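Local coordinates for protein peptide amidase (Stenotrophomonas maltophilia, PDB 1M22) that probably hydrolyses carboxamide bonds, as a serine-dependent hydrolase of the amidase signature family, at residues P216-Q221 with L325-F330; L348-I352 with L371-D375; S390-R394 with A440-Y444. One frame throughout, in Å; residues are numbered along the deposited sequence.

Contact 1: residues P216-Q221 with L325-F330; sequences PISFSQ and LLLYEF
The buried carboxylate of E329 lies flat against the ring of F219 while hydroxyls from both neighbours of that phenylalanine, S218 and S220, hold its oxygens. Ring and carboxylate planes are only 12° apart, and E329 CD sits 3.4 Å above the F219 ring plane, shifted toward the rim. F219 can lie like this because CG stands between its own backbone N and carbonyl carbon (chi1 53°). E329 OE1 takes two bonds: S218 OG donates at 2.6 Å, and S220 N at 3.0 Å with an N-H...O angle of 162°. These two donors come from opposite faces of the carboxylate plane, both on the syn side. S220 OG reaches E329 OE2 at 2.7 Å, along the syn lone pair, and OE2 is also hydrogen-bonded to Y385 OH. With so many donors the carboxylate is probably kept ionised, and its rotation is fixed.

The contact ties the loop between strands 200-203 and 223-228 of the amidase-signature sheet to helix 319-340, beside the active site: the I217 side chain is about 6 Å from those of the catalytic S165 and S189. The F219 side chain comes within about 3 Å of a bound HEPES molecule. The loop is also shaped from within, since S218 OG accepts from Q221 N, an ST motif.

S218 CB presses on L326 CD2 at 3.4 Å, tighter than usual for two carbons. Further along, I217 O lies 3.1 Å from F330 CA in a CA-H...O contact, and I217 CA lies in the plane of the F330 ring at its edge, with P216 O close by. Q221 lays its OE1 beside the methyls of L325, while its NE2 bonds to T186 O.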
loop_
_atom_site.group_PDB
_atom_site.type_symbol
_atom_site.label_atom_id
_atom_site.label_comp_id
_atom_site.label_asym_id
_atom_site.label_seq_id
_atom_site.Cartn_x
_atom_site.Cartn_y
_atom_site.Cartn_z
ATOM N N PRO A 216 7.179 -9.936 7.321
ATOM C CA PRO A 216 7.867 -8.654 7.451
ATOM C C PRO A 216 9.156 -8.359 6.718
ATOM O O PRO A 216 9.723 -9.183 6.002
ATOM C CB PRO A 216 8.109 -8.590 8.945
ATOM C CG PRO A 216 8.586 -10.013 9.206
ATOM C CD PRO A 216 7.601 -10.862 8.390
ATOM N N ILE A 217 9.582 -7.119 6.921
ATOM C CA ILE A 217 10.874 -6.639 6.471
ATOM C C ILE A 217 11.381 -5.896 7.705
ATOM O O ILE A 217 12.329 -6.331 8.343
ATOM C CB ILE A 217 10.848 -5.642 5.290
ATOM C CG1 ILE A 217 10.436 -6.349 3.997
ATOM C CG2 ILE A 217 12.258 -5.062 5.102
ATOM C CD1 ILE A 217 10.414 -5.438 2.781
ATOM N N SER A 218 10.696 -4.818 8.082
ATOM C CA SER A 218 11.109 -3.983 9.211
ATOM C C SER A 218 10.027 -3.642 10.242
ATOM O O SER A 218 9.003 -3.047 9.904
ATOM C CB SER A 218 11.680 -2.683 8.644
ATOM O OG SER A 218 11.817 -1.678 9.628
ATOM N N PHE A 219 10.247 -3.982 11.507
ATOM C CA PHE A 219 9.244 -3.624 12.499
ATOM C C PHE A 219 9.254 -2.114 12.728
ATOM O O PHE A 219 8.269 -1.542 13.193
ATOM C CB PHE A 219 9.455 -4.390 13.815
ATOM C CG PHE A 219 10.832 -4.273 14.390
ATOM C CD1 PHE A 219 11.264 -3.091 14.977
ATOM C CD2 PHE A 219 11.691 -5.363 14.367
ATOM C CE1 PHE A 219 12.539 -3.001 15.540
ATOM C CE2 PHE A 219 12.965 -5.283 14.926
ATOM C CZ PHE A 219 13.389 -4.102 15.512
ATOM N N SER A 220 10.354 -1.455 12.380
ATOM C CA SER A 220 10.440 -0.011 12.542
ATOM C C SER A 220 9.659 0.770 11.482
ATOM O O SER A 220 9.125 1.843 11.777
ATOM C CB SER A 220 11.903 0.448 12.502
ATOM O OG SER A 220 12.617 0.005 13.646
ATOM N N GLN A 221 9.568 0.231 10.266
ATOM C CA GLN A 221 8.906 0.941 9.169
ATOM C C GLN A 221 7.683 0.288 8.536
ATOM O O GLN A 221 6.882 0.971 7.903
ATOM C CB GLN A 221 9.937 1.222 8.064
ATOM C CG GLN A 221 11.159 1.983 8.572
ATOM C CD GLN A 221 12.217 2.277 7.517
ATOM O OE1 GLN A 221 13.329 2.684 7.852
ATOM N NE2 GLN A 221 11.880 2.087 6.244
ATOM N N LEU A 325 19.413 -0.799 9.151
ATOM C CA LEU A 325 18.334 -1.268 10.011
ATOM C C LEU A 325 17.430 -2.288 9.318
ATOM O O LEU A 325 16.957 -3.226 9.954
ATOM C CB LEU A 325 17.522 -0.079 10.553
ATOM C CG LEU A 325 16.518 0.657 9.668
ATOM C CD1 LEU A 325 15.167 -0.049 9.728
ATOM C CD2 LEU A 325 16.373 2.087 10.161
ATOM N N LEU A 326 17.205 -2.121 8.018
ATOM C CA LEU A 326 16.361 -3.060 7.286
ATOM C C LEU A 326 16.973 -4.461 7.240
ATOM O O LEU A 326 16.269 -5.453 7.402
ATOM C CB LEU A 326 16.105 -2.563 5.859
ATOM C CG LEU A 326 15.281 -1.281 5.712
ATOM C CD1 LEU A 326 15.106 -0.954 4.237
ATOM C CD2 LEU A 326 13.927 -1.458 6.376
ATOM N N LEU A 327 18.283 -4.540 7.019
ATOM C CA LEU A 327 18.954 -5.834 6.964
ATOM C C LEU A 327 18.836 -6.571 8.295
ATOM O O LEU A 327 18.486 -7.747 8.331
ATOM C CB LEU A 327 20.429 -5.649 6.594
ATOM C CG LEU A 327 20.714 -5.197 5.158
ATOM C CD1 LEU A 327 22.165 -4.765 5.031
ATOM C CD2 LEU A 327 20.400 -6.329 4.191
ATOM N N TYR A 328 19.119 -5.872 9.390
ATOM C CA TYR A 328 19.037 -6.484 10.709
ATOM C C TYR A 328 17.616 -6.887 11.081
ATOM O O TYR A 328 17.377 -7.996 11.558
ATOM C CB TYR A 328 19.567 -5.531 11.785
ATOM C CG TYR A 328 21.074 -5.485 11.907
ATOM C CD1 TYR A 328 21.851 -4.808 10.971
ATOM C CD2 TYR A 328 21.720 -6.106 12.977
ATOM C CE1 TYR A 328 23.241 -4.742 11.099
ATOM C CE2 TYR A 328 23.106 -6.048 13.114
ATOM C CZ TYR A 328 23.857 -5.365 12.172
ATOM O OH TYR A 328 25.226 -5.292 12.308
ATOM N N GLU A 329 16.669 -5.983 10.862
ATOM C CA GLU A 329 15.291 -6.269 11.215
ATOM C C GLU A 329 14.657 -7.335 10.331
ATOM O O GLU A 329 13.792 -8.080 10.784
ATOM C CB GLU A 329 14.475 -4.971 11.201
ATOM C CG GLU A 329 14.943 -3.989 12.274
ATOM C CD GLU A 329 14.082 -2.749 12.388
ATOM O OE1 GLU A 329 13.021 -2.685 11.724
ATOM O OE2 GLU A 329 14.465 -1.835 13.151
ATOM N N PHE A 330 15.092 -7.425 9.077
ATOM C CA PHE A 330 14.545 -8.433 8.176
ATOM C C PHE A 330 14.892 -9.838 8.670
ATOM O O PHE A 330 14.027 -10.706 8.738
ATOM C CB PHE A 330 15.078 -8.237 6.752
ATOM C CG PHE A 330 14.636 -9.305 5.783
ATOM C CD1 PHE A 330 13.300 -9.421 5.405
ATOM C CD2 PHE A 330 15.559 -10.207 5.262
ATOM C CE1 PHE A 330 12.891 -10.422 4.523
ATOM C CE2 PHE A 330 15.163 -11.210 4.381
ATOM C CZ PHE A 330 13.827 -11.320 4.010
#

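Contact 2: residues L348-I352 with L371-D375; sequences LADLI and LVEAD
L348 pushes its CD2 methyl into the opposing helix, where it is wedged against L371, A374 and D375. The two helices run close to antiparallel, 154° between their directions, with the axes of these short segments 9.8 Å apart. With CG anti to its backbone N (chi1 -180°), L348 reaches straight across: CD2 is 3.5 Å from L371 O and 3.8 Å from A374 CB. One turn on, I352 slides past L371 in the reverse direction, its CG1 3.9 Å from L371 CB, and its CD1 carries on to D375 CB at 3.8 Å. L351 meets L371 from deeper in, crossing at about a right angle with its CD2 3.7 Å from L371 CD1. F330 of helix 319-340 packs against L348, L371 and A374, closing the inner side of this layer.

The outer side is looser. Here A349 and V372 are exposed and only graze the other helix, and the link is made by solvent: a water accepts from A349 N at 3.0 Å and donates to D375 OD1 at 2.6 Å. No direct hydrogen bond joins the two segments. The pairing therefore rests on apolar side chains, with one water-relayed polar tie. Since A349 N belongs to the first turn of helix 348-357, the D375 carboxylate probably gains from the positive end of that helix dipole.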
loop_
_atom_site.group_PDB
_atom_site.type_symbol
_atom_site.label_atom_id
_atom_site.label_comp_id
_atom_site.label_asym_id
_atom_site.label_seq_id
_atom_site.Cartn_x
_atom_site.Cartn_y
_atom_site.Cartn_z
ATOM N N LEU A 348 16.427 -17.895 7.642
ATOM C CA LEU A 348 16.742 -17.171 6.427
ATOM C C LEU A 348 17.705 -18.042 5.620
ATOM O O LEU A 348 17.667 -18.054 4.393
ATOM C CB LEU A 348 17.372 -15.821 6.772
ATOM C CG LEU A 348 17.770 -14.895 5.623
ATOM C CD1 LEU A 348 16.665 -14.823 4.579
ATOM C CD2 LEU A 348 18.068 -13.515 6.189
ATOM N N ALA A 349 18.558 -18.787 6.321
ATOM C CA ALA A 349 19.503 -19.678 5.656
ATOM C C ALA A 349 18.748 -20.731 4.842
ATOM O O ALA A 349 19.171 -21.091 3.743
ATOM C CB ALA A 349 20.406 -20.354 6.688
ATOM N N ASP A 350 17.631 -21.224 5.379
ATOM C CA ASP A 350 16.827 -22.221 4.669
ATOM C C ASP A 350 16.270 -21.633 3.379
ATOM O O ASP A 350 16.201 -22.313 2.358
ATOM C CB ASP A 350 15.644 -22.705 5.517
ATOM C CG ASP A 350 16.073 -23.452 6.760
ATOM O OD1 ASP A 350 17.109 -24.146 6.718
ATOM O OD2 ASP A 350 15.352 -23.359 7.778
ATOM N N LEU A 351 15.857 -20.368 3.433
ATOM C CA LEU A 351 15.308 -19.705 2.254
ATOM C C LEU A 351 16.389 -19.534 1.190
ATOM O O LEU A 351 16.159 -19.796 0.008
ATOM C CB LEU A 351 14.722 -18.340 2.632
ATOM C CG LEU A 351 14.239 -17.460 1.474
ATOM C CD1 LEU A 351 13.181 -18.192 0.664
ATOM C CD2 LEU A 351 13.686 -16.154 2.030
ATOM N N ILE A 352 17.566 -19.088 1.619
ATOM C CA ILE A 352 18.685 -18.897 0.705
ATOM C C ILE A 352 19.032 -20.226 0.035
ATOM O O ILE A 352 19.280 -20.277 -1.171
ATOM C CB ILE A 352 19.913 -18.347 1.461
ATOM C CG1 ILE A 352 19.623 -16.914 1.920
ATOM C CG2 ILE A 352 21.150 -18.393 0.568
ATOM C CD1 ILE A 352 20.656 -16.335 2.867
ATOM N N LEU A 371 19.028 -11.105 0.816
ATOM C CA LEU A 371 18.814 -12.206 1.751
ATOM C C LEU A 371 20.166 -12.614 2.326
ATOM O O LEU A 371 20.305 -12.824 3.529
ATOM C CB LEU A 371 18.195 -13.419 1.051
ATOM C CG LEU A 371 16.843 -13.262 0.353
ATOM C CD1 LEU A 371 16.339 -14.634 -0.062
ATOM C CD2 LEU A 371 15.837 -12.598 1.292
ATOM N N VAL A 372 21.159 -12.722 1.446
ATOM C CA VAL A 372 22.504 -13.110 1.844
ATOM C C VAL A 372 23.119 -12.101 2.809
ATOM O O VAL A 372 23.701 -12.484 3.822
ATOM C CB VAL A 372 23.409 -13.270 0.599
ATOM C CG1 VAL A 372 24.862 -13.483 1.018
ATOM C CG2 VAL A 372 22.924 -14.454 -0.234
ATOM N N GLU A 373 22.990 -10.814 2.509
ATOM C CA GLU A 373 23.552 -9.805 3.394
ATOM C C GLU A 373 22.827 -9.784 4.737
ATOM O O GLU A 373 23.455 -9.660 5.787
ATOM C CB GLU A 373 23.501 -8.418 2.747
ATOM C CG GLU A 373 24.020 -7.317 3.660
ATOM C CD GLU A 373 24.460 -6.073 2.912
ATOM O OE1 GLU A 373 23.811 -5.716 1.907
ATOM O OE2 GLU A 373 25.450 -5.443 3.345
ATOM N N ALA A 374 21.504 -9.914 4.708
ATOM C CA ALA A 374 20.726 -9.908 5.939
ATOM C C ALA A 374 21.073 -11.094 6.841
ATOM O O ALA A 374 21.140 -10.961 8.061
ATOM C CB ALA A 374 19.232 -9.918 5.616
ATOM N N ASP A 375 21.308 -12.256 6.240
ATOM C CA ASP A 375 21.623 -13.441 7.028
ATOM C C ASP A 375 22.930 -13.315 7.805
ATOM O O ASP A 375 23.111 -13.972 8.832
ATOM C CB ASP A 375 21.679 -14.677 6.129
ATOM C CG ASP A 375 21.667 -15.967 6.921
ATOM O OD1 ASP A 375 20.773 -16.120 7.779
ATOM O OD2 ASP A 375 22.544 -16.828 6.687
HETATM O O HOH W 1 19.530 -17.997 9.072
#

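Contact 3: residues S390-R394 with A440-Y444; sequences SDARR and AVAGY
A Schellman motif ends helix 436-442, and R393 of helix 383-407 lays its guanidinium on it, over A442 and G443 and against V441 O. The motif is marked by G443 as the C-prime residue, with positive phi, and by a weak bond from G443 N to A440 O. The carbonyls near this helix end probably carry some extra negative charge, which suits the cation beside them.

R393 grips V441 O side-on with two nitrogens. NE bonds at 2.8 Å with an N-H...O angle of 156°, in the carbonyl plane and on a lone pair. NH2 shares the same oxygen at 3.1 Å, more bent at 136°, and comes from above the carbonyl plane. The R393 chain leaves with CG anti to the backbone N, then bends at chi2 (41°) and chi3, which brings the flat group round to the motif.

V441 O lies at the guanidinium edge, but A442 O stands over one face, 3.0 Å above the plane; though close to NE, it is too poorly angled for a hydrogen bond. G443 CA follows over the same face. NH2 also bonds to S220 O, so R393 joins this helix end to the loop of S220, between strands 200-203 and 223-228.

Beside the arginine the helices touch through V441, whose CG1 methyl rests 3.7 Å from A392 CB and 3.4 Å from A392 O.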
loop_
_atom_site.group_PDB
_atom_site.type_symbol
_atom_site.label_atom_id
_atom_site.label_comp_id
_atom_site.label_asym_id
_atom_site.label_seq_id
_atom_site.Cartn_x
_atom_site.Cartn_y
_atom_site.Cartn_z
ATOM N N SER A 390 18.225 4.427 15.394
ATOM C CA SER A 390 18.011 5.719 16.030
ATOM C C SER A 390 18.250 6.885 15.073
ATOM O O SER A 390 17.436 7.807 14.993
ATOM C CB SER A 390 18.926 5.862 17.248
ATOM O OG SER A 390 18.745 7.121 17.873
ATOM N N ASP A 391 19.364 6.843 14.346
ATOM C CA ASP A 391 19.698 7.911 13.410
ATOM C C ASP A 391 18.673 8.074 12.289
ATOM O O ASP A 391 18.269 9.191 11.970
ATOM C CB ASP A 391 21.082 7.682 12.792
ATOM C CG ASP A 391 22.207 7.873 13.790
ATOM O OD1 ASP A 391 22.030 8.655 14.746
ATOM O OD2 ASP A 391 23.276 7.253 13.606
ATOM N N ALA A 392 18.264 6.964 11.687
ATOM C CA ALA A 392 17.298 7.013 10.596
ATOM C C ALA A 392 15.995 7.675 11.037
ATOM O O ALA A 392 15.493 8.583 10.374
ATOM C CB ALA A 392 17.022 5.605 10.080
ATOM N N ARG A 393 15.461 7.215 12.162
ATOM C CA ARG A 393 14.219 7.739 12.718
ATOM C C ARG A 393 14.334 9.234 13.033
ATOM O O ARG A 393 13.436 10.021 12.720
ATOM C CB ARG A 393 13.872 6.934 13.980
ATOM C CG ARG A 393 12.535 7.242 14.626
ATOM C CD ARG A 393 11.440 7.439 13.597
ATOM N NE ARG A 393 11.186 6.308 12.709
ATOM C CZ ARG A 393 10.460 5.243 13.031
ATOM N NH1 ARG A 393 9.911 5.142 14.235
ATOM N NH2 ARG A 393 10.250 4.295 12.128
ATOM N N ARG A 394 15.452 9.622 13.637
ATOM C CA ARG A 394 15.698 11.014 13.997
ATOM C C ARG A 394 15.831 11.934 12.784
ATOM O O ARG A 394 15.220 13.000 12.733
ATOM C CB ARG A 394 16.966 11.105 14.850
ATOM C CG ARG A 394 17.418 12.522 15.166
ATOM C CD ARG A 394 18.604 12.514 16.128
ATOM N NE ARG A 394 19.745 11.767 15.601
ATOM C CZ ARG A 394 20.534 12.190 14.618
ATOM N NH1 ARG A 394 20.314 13.365 14.045
ATOM N NH2 ARG A 394 21.543 11.435 14.205
ATOM N N ALA A 440 8.251 7.071 5.227
ATOM C CA ALA A 440 8.482 5.658 5.493
ATOM C C ALA A 440 9.498 5.443 6.616
ATOM O O ALA A 440 9.267 4.655 7.534
ATOM C CB ALA A 440 8.951 4.956 4.217
ATOM N N VAL A 441 10.618 6.153 6.545
ATOM C CA VAL A 441 11.668 6.007 7.545
ATOM C C VAL A 441 11.279 6.605 8.899
ATOM O O VAL A 441 11.650 6.078 9.948
ATOM C CB VAL A 441 12.980 6.628 7.018
ATOM C CG1 VAL A 441 14.071 6.562 8.077
ATOM C CG2 VAL A 441 13.418 5.877 5.760
ATOM N N ALA A 442 10.517 7.693 8.881
ATOM C CA ALA A 442 10.075 8.327 10.120
ATOM C C ALA A 442 8.930 7.549 10.757
ATOM O O ALA A 442 8.652 7.712 11.944
ATOM C CB ALA A 442 9.621 9.754 9.841
ATOM N N GLY A 443 8.274 6.700 9.966
ATOM C CA GLY A 443 7.135 5.945 10.463
ATOM C C GLY A 443 5.915 6.853 10.509
ATOM O O GLY A 443 4.971 6.607 11.264
ATOM N N TYR A 444 5.945 7.903 9.690
ATOM C CA TYR A 444 4.869 8.895 9.619
ATOM C C TYR A 444 3.913 8.604 8.467
ATOM O O TYR A 444 4.270 7.924 7.509
ATOM C CB TYR A 444 5.463 10.292 9.442
ATOM C CG TYR A 444 6.194 10.847 10.648
ATOM C CD1 TYR A 444 6.330 10.107 11.827
ATOM C CD2 TYR A 444 6.750 12.122 10.606
ATOM C CE1 TYR A 444 7.009 10.637 12.936
ATOM C CE2 TYR A 444 7.427 12.655 11.702
ATOM C CZ TYR A 444 7.550 11.908 12.857
ATOM O OH TYR A 444 8.209 12.450 13.939
#

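Overall arrangement
Along the chain the contacts come in series, 1, then 2, then 3. Contact 1 is the middle piece: its centre is 14 Å from that of contact 2 and 12 Å from that of contact 3, whereas the centres of contacts 2 and 3 are 25 Å apart and the two do not touch. Helix 319-340, which carries a segment of contact 1, packs on contact 2 through L327 and E373, and meets contact 3 where L325 touches A392. From the loop 216-221 beside the active site, contacts 1 and 2 layer helices outward to the peripheral pair 348-357 and 369-375; contact 3 flanks the same loop through helix 383-407 and the end of helix 436-442.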